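Local coordinates for protein MHC class I antigen (Ctenopharyngodon idella, PDB 5H5Z) that probably presents peptides to T cells as the heavy chain of a bony fish MHC class I complex, paired with beta-2-microglobulin, at residues Ile78-Phe83 with Gly88-Gln93; His197-Tyr202 with Leu227-Gly232. All coordinates share one frame; numbering follows the deposited sequence.

Contact 1: Ile78-Phe83 with Gly88-Gln93; sequences IVMERF and GVHTWQ
M80 reaches down from helix 55-82 to H90 at the start of strand 90-100, and the pair shows how a helix can pack on the sheet beneath it with no hydrogen bond between residues 78-83 and 88-93. From CB, which leaves the helix toward the strand, the M80 chain swings with CG beside the backbone N and anti to the carbonyl carbon (chi1 -64°). CG of M80 is the first atom to meet the strand, lying 4.1 Å from CB of H90. SD of M80 goes further in and touches both CD2 of H90, at 3.7 Å, and CB of H90, at 3.9 Å. Its approach to the imidazole is oblique, with SD of M80 4.6 Å from the centroid of the H90 ring and 61° off the ring normal, a Met-aromatic contact. The chain then bends at chi3 (-67°), and CE turns away from the ring toward the N-terminal side of the helix.

At the neighbouring helix position, V79 and W92 make the second, purely apolar touch: CG1 of V79 stands 4.2 Å from CE3 of W92, again obliquely to the ring. Both residues also pack on the bound peptide, and Y114 of strand 106-114 touches V79, M80 and W92.

The imidazole is fixed independently of the sulfur. ND1 of H90 is hydrogen-bonded to D115 and NE2 to the carbonyl of K87, so the ring's rotation is set from outside the helix. The chemistry is therefore divided: polar bonds orient H90, while the sulfur of M80 and CG1 of V79 make the apolar contact between the helix and the groove floor.

Contact 2: His197-Tyr202 with Leu227-Gly232; sequences HATGFY and LPNEDG
The membrane-proximal, C1-set immunoglobulin domain supplies this contact, in which the end of strand 194-201 meets the turn that follows strand 221-228. In the four-stranded sheet these two strands are separated by strand 234-240, and at this end N229 spans the interval with its side chain. ND2 of N229 donates to OG1 of T199 over 3.0 Å, with an N-H...O angle of 162°. The hydroxyl oxygen lies close to the amide plane, 12° out of it, and the two side chains cross at about a right angle.

T199 presents that oxygen by setting OG1 opposite its own backbone N (chi1 -164°). The same OG1 is also hydrogen-bonded to the carbonyl of H13 of the beta-2-microglobulin chain, which makes it a junction between the two subunits. The amide is held at both ends: OD1 of N229 receives a bond from Q235, and ND2 has a second partner in the hydroxyl of S233. Rotation of this buried group is thus well constrained. ND2 of N229 also lies 3.5 Å from the backbone N of G200, a proximity without a hydrogen bond.

Farther along, the Y202 ring lies beside the turn, where CD2 of Y202 is 3.5 Å from the carbonyl O of G232, an oblique van der Waals approach. Y202 also makes a cation-pi contact with R177.

Between T199 and Y202 the strand is kinked: G200, with positive phi (85°), and F201 both face F234. This is a G1 beta bulge at the end of an inner strand of the immunoglobulin sheet, against F234 of strand 234-240 and next to T199, N229 and the turn, which contact beta-2-microglobulin.

Overall arrangement
Contacts 1 and 2 lie on opposite sides of the chain's centre, with centres 37 Å apart and nearest atoms about 17 Å apart. They share no element: contact 1 joins a helix to the sheet of the peptide-binding platform, whereas contact 2 joins the ends of two strands of the immunoglobulin domain. All touching residues of contact 1 are buried, and its chemistry is sulfur-aromatic and apolar. Contact 2 is only partly buried, reaching an exposed glycine, and turns on a side-chain hydrogen bond. Beta-2-microglobulin touches both regions. Beside contact 1 it meets T91 and Q93, while in contact 2 it bonds directly to a residue that carries the contact.

Contact 1: Ile78-Phe83 with Gly88-Gln93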
loop_
_atom_site.group_PDB
_atom_site.type_symbol
_atom_site.label_atom_id
_atom_site.label_comp_id
_atom_site.label_asym_id
_atom_site.label_seq_id
_atom_site.Cartn_x
_atom_site.Cartn_y
_atom_site.Cartn_z
ATOM N N ILE A 78 -11.286 -13.574 -22.760
ATOM C CA ILE A 78 -10.852 -14.957 -22.969
ATOM C C ILE A 78 -10.953 -15.814 -21.696
ATOM O O ILE A 78 -11.532 -16.902 -21.723
ATOM C CB ILE A 78 -9.423 -14.994 -23.575
ATOM C CG1 ILE A 78 -9.465 -14.553 -25.044
ATOM C CG2 ILE A 78 -8.788 -16.374 -23.444
ATOM C CD1 ILE A 78 -8.110 -14.262 -25.655
ATOM N N VAL A 79 -10.405 -15.319 -20.589
ATOM C CA VAL A 79 -10.378 -16.079 -19.334
ATOM C C VAL A 79 -11.782 -16.305 -18.743
ATOM O O VAL A 79 -12.081 -17.404 -18.266
ATOM C CB VAL A 79 -9.361 -15.486 -18.313
ATOM C CG1 VAL A 79 -9.643 -14.021 -18.024
ATOM C CG2 VAL A 79 -9.296 -16.305 -17.030
ATOM N N MET A 80 -12.643 -15.284 -18.810
ATOM C CA MET A 80 -14.037 -15.391 -18.329
ATOM C C MET A 80 -14.779 -16.538 -19.008
ATOM O O MET A 80 -15.488 -17.318 -18.352
ATOM C CB MET A 80 -14.812 -14.078 -18.547
ATOM C CG MET A 80 -14.295 -12.874 -17.768
ATOM S SD MET A 80 -15.362 -11.415 -17.851
ATOM C CE MET A 80 -15.218 -10.939 -19.574
ATOM N N GLU A 81 -14.605 -16.634 -20.324
ATOM C CA GLU A 81 -15.213 -17.687 -21.129
ATOM C C GLU A 81 -14.715 -19.069 -20.709
ATOM O O GLU A 81 -15.480 -20.032 -20.702
ATOM C CB GLU A 81 -14.944 -17.446 -22.617
ATOM C CG GLU A 81 -15.753 -16.297 -23.208
ATOM C CD GLU A 81 -15.153 -15.732 -24.488
ATOM O OE1 GLU A 81 -14.017 -16.107 -24.854
ATOM O OE2 GLU A 81 -15.823 -14.895 -25.131
ATOM N N ARG A 82 -13.438 -19.153 -20.342
ATOM C CA ARG A 82 -12.834 -20.418 -19.929
ATOM C C ARG A 82 -13.330 -20.909 -18.568
ATOM O O ARG A 82 -13.387 -22.119 -18.323
ATOM C CB ARG A 82 -11.304 -20.337 -20.006
ATOM C CG ARG A 82 -10.791 -20.772 -21.371
ATOM C CD ARG A 82 -9.696 -19.878 -21.932
ATOM N NE ARG A 82 -8.403 -20.105 -21.303
ATOM C CZ ARG A 82 -7.229 -19.757 -21.835
ATOM N NH1 ARG A 82 -6.106 -19.990 -21.171
ATOM N NH2 ARG A 82 -7.163 -19.187 -23.031
ATOM N N PHE A 83 -13.723 -19.976 -17.702
ATOM C CA PHE A 83 -14.364 -20.327 -16.432
ATOM C C PHE A 83 -15.889 -20.407 -16.542
ATOM O O PHE A 83 -16.575 -20.623 -15.538
ATOM C CB PHE A 83 -13.964 -19.347 -15.327
ATOM C CG PHE A 83 -12.593 -19.589 -14.769
ATOM C CD1 PHE A 83 -12.408 -20.447 -13.687
ATOM C CD2 PHE A 83 -11.481 -18.958 -15.320
ATOM C CE1 PHE A 83 -11.141 -20.669 -13.166
ATOM C CE2 PHE A 83 -10.213 -19.176 -14.803
ATOM C CZ PHE A 83 -10.041 -20.033 -13.727
ATOM N N GLY A 88 -21.591 -10.779 -14.717
ATOM C CA GLY A 88 -20.982 -10.288 -13.485
ATOM C C GLY A 88 -19.624 -9.636 -13.660
ATOM O O GLY A 88 -18.996 -9.744 -14.719
ATOM N N VAL A 89 -19.176 -8.959 -12.605
ATOM C CA VAL A 89 -17.891 -8.262 -12.609
ATOM C C VAL A 89 -16.726 -9.238 -12.414
ATOM O O VAL A 89 -16.751 -10.088 -11.526
ATOM C CB VAL A 89 -17.856 -7.113 -11.561
ATOM C CG1 VAL A 89 -18.209 -7.614 -10.165
ATOM C CG2 VAL A 89 -16.506 -6.405 -11.560
ATOM N N HIS A 90 -15.714 -9.120 -13.265
ATOM C CA HIS A 90 -14.502 -9.915 -13.114
ATOM C C HIS A 90 -13.266 -9.036 -13.257
ATOM O O HIS A 90 -13.340 -7.937 -13.813
ATOM C CB HIS A 90 -14.496 -11.092 -14.092
ATOM C CG HIS A 90 -15.624 -12.053 -13.875
ATOM N ND1 HIS A 90 -15.605 -13.012 -12.884
ATOM C CD2 HIS A 90 -16.819 -12.182 -14.500
ATOM C CE1 HIS A 90 -16.733 -13.698 -12.917
ATOM N NE2 HIS A 90 -17.488 -13.215 -13.889
ATOM N N THR A 91 -12.145 -9.515 -12.726
ATOM C CA THR A 91 -10.912 -8.731 -12.689
ATOM C C THR A 91 -9.740 -9.502 -13.277
ATOM O O THR A 91 -9.665 -10.732 -13.167
ATOM C CB THR A 91 -10.527 -8.302 -11.255
ATOM O OG1 THR A 91 -10.021 -9.433 -10.538
ATOM C CG2 THR A 91 -11.715 -7.721 -10.503
ATOM N N TRP A 92 -8.824 -8.754 -13.886
ATOM C CA TRP A 92 -7.604 -9.285 -14.453
ATOM C C TRP A 92 -6.477 -8.383 -13.971
ATOM O O TRP A 92 -6.543 -7.158 -14.109
ATOM C CB TRP A 92 -7.705 -9.290 -15.986
ATOM C CG TRP A 92 -6.480 -9.781 -16.717
ATOM C CD1 TRP A 92 -5.673 -9.053 -17.550
ATOM C CD2 TRP A 92 -5.935 -11.105 -16.689
ATOM N NE1 TRP A 92 -4.662 -9.843 -18.046
ATOM C CE2 TRP A 92 -4.800 -11.108 -17.534
ATOM C CE3 TRP A 92 -6.307 -12.299 -16.043
ATOM C CZ2 TRP A 92 -4.019 -12.251 -17.738
ATOM C CZ3 TRP A 92 -5.531 -13.436 -16.244
ATOM C CH2 TRP A 92 -4.395 -13.400 -17.087
ATOM N N GLN A 93 -5.456 -8.996 -13.383
ATOM C CA GLN A 93 -4.356 -8.249 -12.780
ATOM C C GLN A 93 -2.999 -8.704 -13.289
ATOM O O GLN A 93 -2.793 -9.880 -13.588
ATOM C CB GLN A 93 -4.376 -8.403 -11.260
ATOM C CG GLN A 93 -5.432 -7.593 -10.536
ATOM C CD GLN A 93 -5.648 -8.098 -9.118
ATOM O OE1 GLN A 93 -6.175 -9.189 -8.911
ATOM N NE2 GLN A 93 -5.226 -7.312 -8.139
#

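Contact 2: His197-Tyr202 with Leu227-Gly232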
loop_
_atom_site.group_PDB
_atom_site.type_symbol
_atom_site.label_atom_id
_atom_site.label_comp_id
_atom_site.label_asym_id
_atom_site.label_seq_id
_atom_site.Cartn_x
_atom_site.Cartn_y
_atom_site.Cartn_z
ATOM N N HIS A 197 3.404 5.307 20.745
ATOM C CA HIS A 197 3.048 5.636 19.373
ATOM C C HIS A 197 4.236 6.275 18.663
ATOM O O HIS A 197 4.776 7.274 19.141
ATOM C CB HIS A 197 1.848 6.593 19.370
ATOM C CG HIS A 197 1.406 7.018 18.003
ATOM N ND1 HIS A 197 0.658 6.207 17.174
ATOM C CD2 HIS A 197 1.591 8.176 17.327
ATOM C CE1 HIS A 197 0.419 6.842 16.040
ATOM N NE2 HIS A 197 0.971 8.040 16.109
ATOM N N ALA A 198 4.629 5.687 17.532
ATOM C CA ALA A 198 5.732 6.191 16.708
ATOM C C ALA A 198 5.198 6.553 15.336
ATOM O O ALA A 198 4.530 5.735 14.699
ATOM C CB ALA A 198 6.823 5.139 16.586
ATOM N N THR A 199 5.492 7.768 14.872
ATOM C CA THR A 199 4.965 8.233 13.585
ATOM C C THR A 199 5.955 9.092 12.797
ATOM O O THR A 199 6.864 9.698 13.372
ATOM C CB THR A 199 3.632 9.004 13.748
ATOM O OG1 THR A 199 2.978 9.109 12.475
ATOM C CG2 THR A 199 3.851 10.409 14.329
ATOM N N GLY A 200 5.761 9.140 11.482
ATOM C CA GLY A 200 6.493 10.064 10.623
ATOM C C GLY A 200 7.849 9.570 10.173
ATOM O O GLY A 200 8.663 10.348 9.685
ATOM N N PHE A 201 8.091 8.276 10.327
ATOM C CA PHE A 201 9.401 7.718 10.034
ATOM C C PHE A 201 9.496 7.082 8.642
ATOM O O PHE A 201 8.499 6.633 8.066
ATOM C CB PHE A 201 9.846 6.738 11.135
ATOM C CG PHE A 201 8.881 5.612 11.381
ATOM C CD1 PHE A 201 8.949 4.442 10.631
ATOM C CD2 PHE A 201 7.903 5.715 12.375
ATOM C CE1 PHE A 201 8.062 3.398 10.865
ATOM C CE2 PHE A 201 7.012 4.677 12.606
ATOM C CZ PHE A 201 7.090 3.518 11.847
ATOM N N TYR A 202 10.718 7.077 8.118
ATOM C CA TYR A 202 11.060 6.404 6.870
ATOM C C TYR A 202 12.544 6.056 6.941
ATOM O O TYR A 202 13.331 6.880 7.407
ATOM C CB TYR A 202 10.784 7.315 5.673
ATOM C CG TYR A 202 10.851 6.602 4.347
ATOM C CD1 TYR A 202 12.064 6.474 3.657
ATOM C CD2 TYR A 202 9.702 6.055 3.772
ATOM C CE1 TYR A 202 12.126 5.812 2.444
ATOM C CE2 TYR A 202 9.755 5.396 2.547
ATOM C CZ TYR A 202 10.968 5.280 1.894
ATOM O OH TYR A 202 11.027 4.628 0.685
ATOM N N LEU A 227 1.624 0.871 9.728
ATOM C CA LEU A 227 0.554 1.569 9.018
ATOM C C LEU A 227 1.088 2.740 8.216
ATOM O O LEU A 227 2.006 3.427 8.667
ATOM C CB LEU A 227 -0.501 2.083 9.993
ATOM C CG LEU A 227 -1.316 1.086 10.814
ATOM C CD1 LEU A 227 -2.106 1.830 11.879
ATOM C CD2 LEU A 227 -2.246 0.260 9.933
ATOM N N PRO A 228 0.502 2.986 7.029
ATOM C CA PRO A 228 0.945 4.117 6.226
ATOM C C PRO A 228 0.338 5.437 6.682
ATOM O O PRO A 228 -0.846 5.502 7.038
ATOM C CB PRO A 228 0.430 3.768 4.829
ATOM C CG PRO A 228 -0.811 2.980 5.088
ATOM C CD PRO A 228 -0.531 2.187 6.336
ATOM N N ASN A 229 1.149 6.487 6.673
ATOM C CA ASN A 229 0.613 7.835 6.768
ATOM C C ASN A 229 0.207 8.325 5.375
ATOM O O ASN A 229 0.378 7.609 4.386
ATOM C CB ASN A 229 1.617 8.773 7.439
ATOM C CG ASN A 229 1.659 8.597 8.947
ATOM O OD1 ASN A 229 0.640 8.283 9.576
ATOM N ND2 ASN A 229 2.834 8.796 9.539
ATOM N N GLU A 230 -0.329 9.541 5.307
ATOM C CA GLU A 230 -0.830 10.119 4.061
ATOM C C GLU A 230 0.279 10.664 3.157
ATOM O O GLU A 230 0.044 10.919 1.975
ATOM C CB GLU A 230 -1.852 11.224 4.368
ATOM C CG GLU A 230 -1.280 12.615 4.655
ATOM C CD GLU A 230 -0.583 12.750 6.007
ATOM O OE1 GLU A 230 0.025 13.815 6.247
ATOM O OE2 GLU A 230 -0.632 11.816 6.834
ATOM N N ASP A 231 1.477 10.826 3.718
ATOM C CA ASP A 231 2.559 11.571 3.074
ATOM C C ASP A 231 3.763 10.711 2.686
ATOM O O ASP A 231 4.827 11.245 2.357
ATOM C CB ASP A 231 3.009 12.726 3.988
ATOM C CG ASP A 231 3.593 12.241 5.317
ATOM O OD1 ASP A 231 3.560 11.024 5.596
ATOM O OD2 ASP A 231 4.095 13.084 6.087
ATOM N N GLY A 232 3.604 9.390 2.733
ATOM C CA GLY A 232 4.696 8.474 2.396
ATOM C C GLY A 232 5.516 8.006 3.587
ATOM O O GLY A 232 6.332 7.088 3.460
#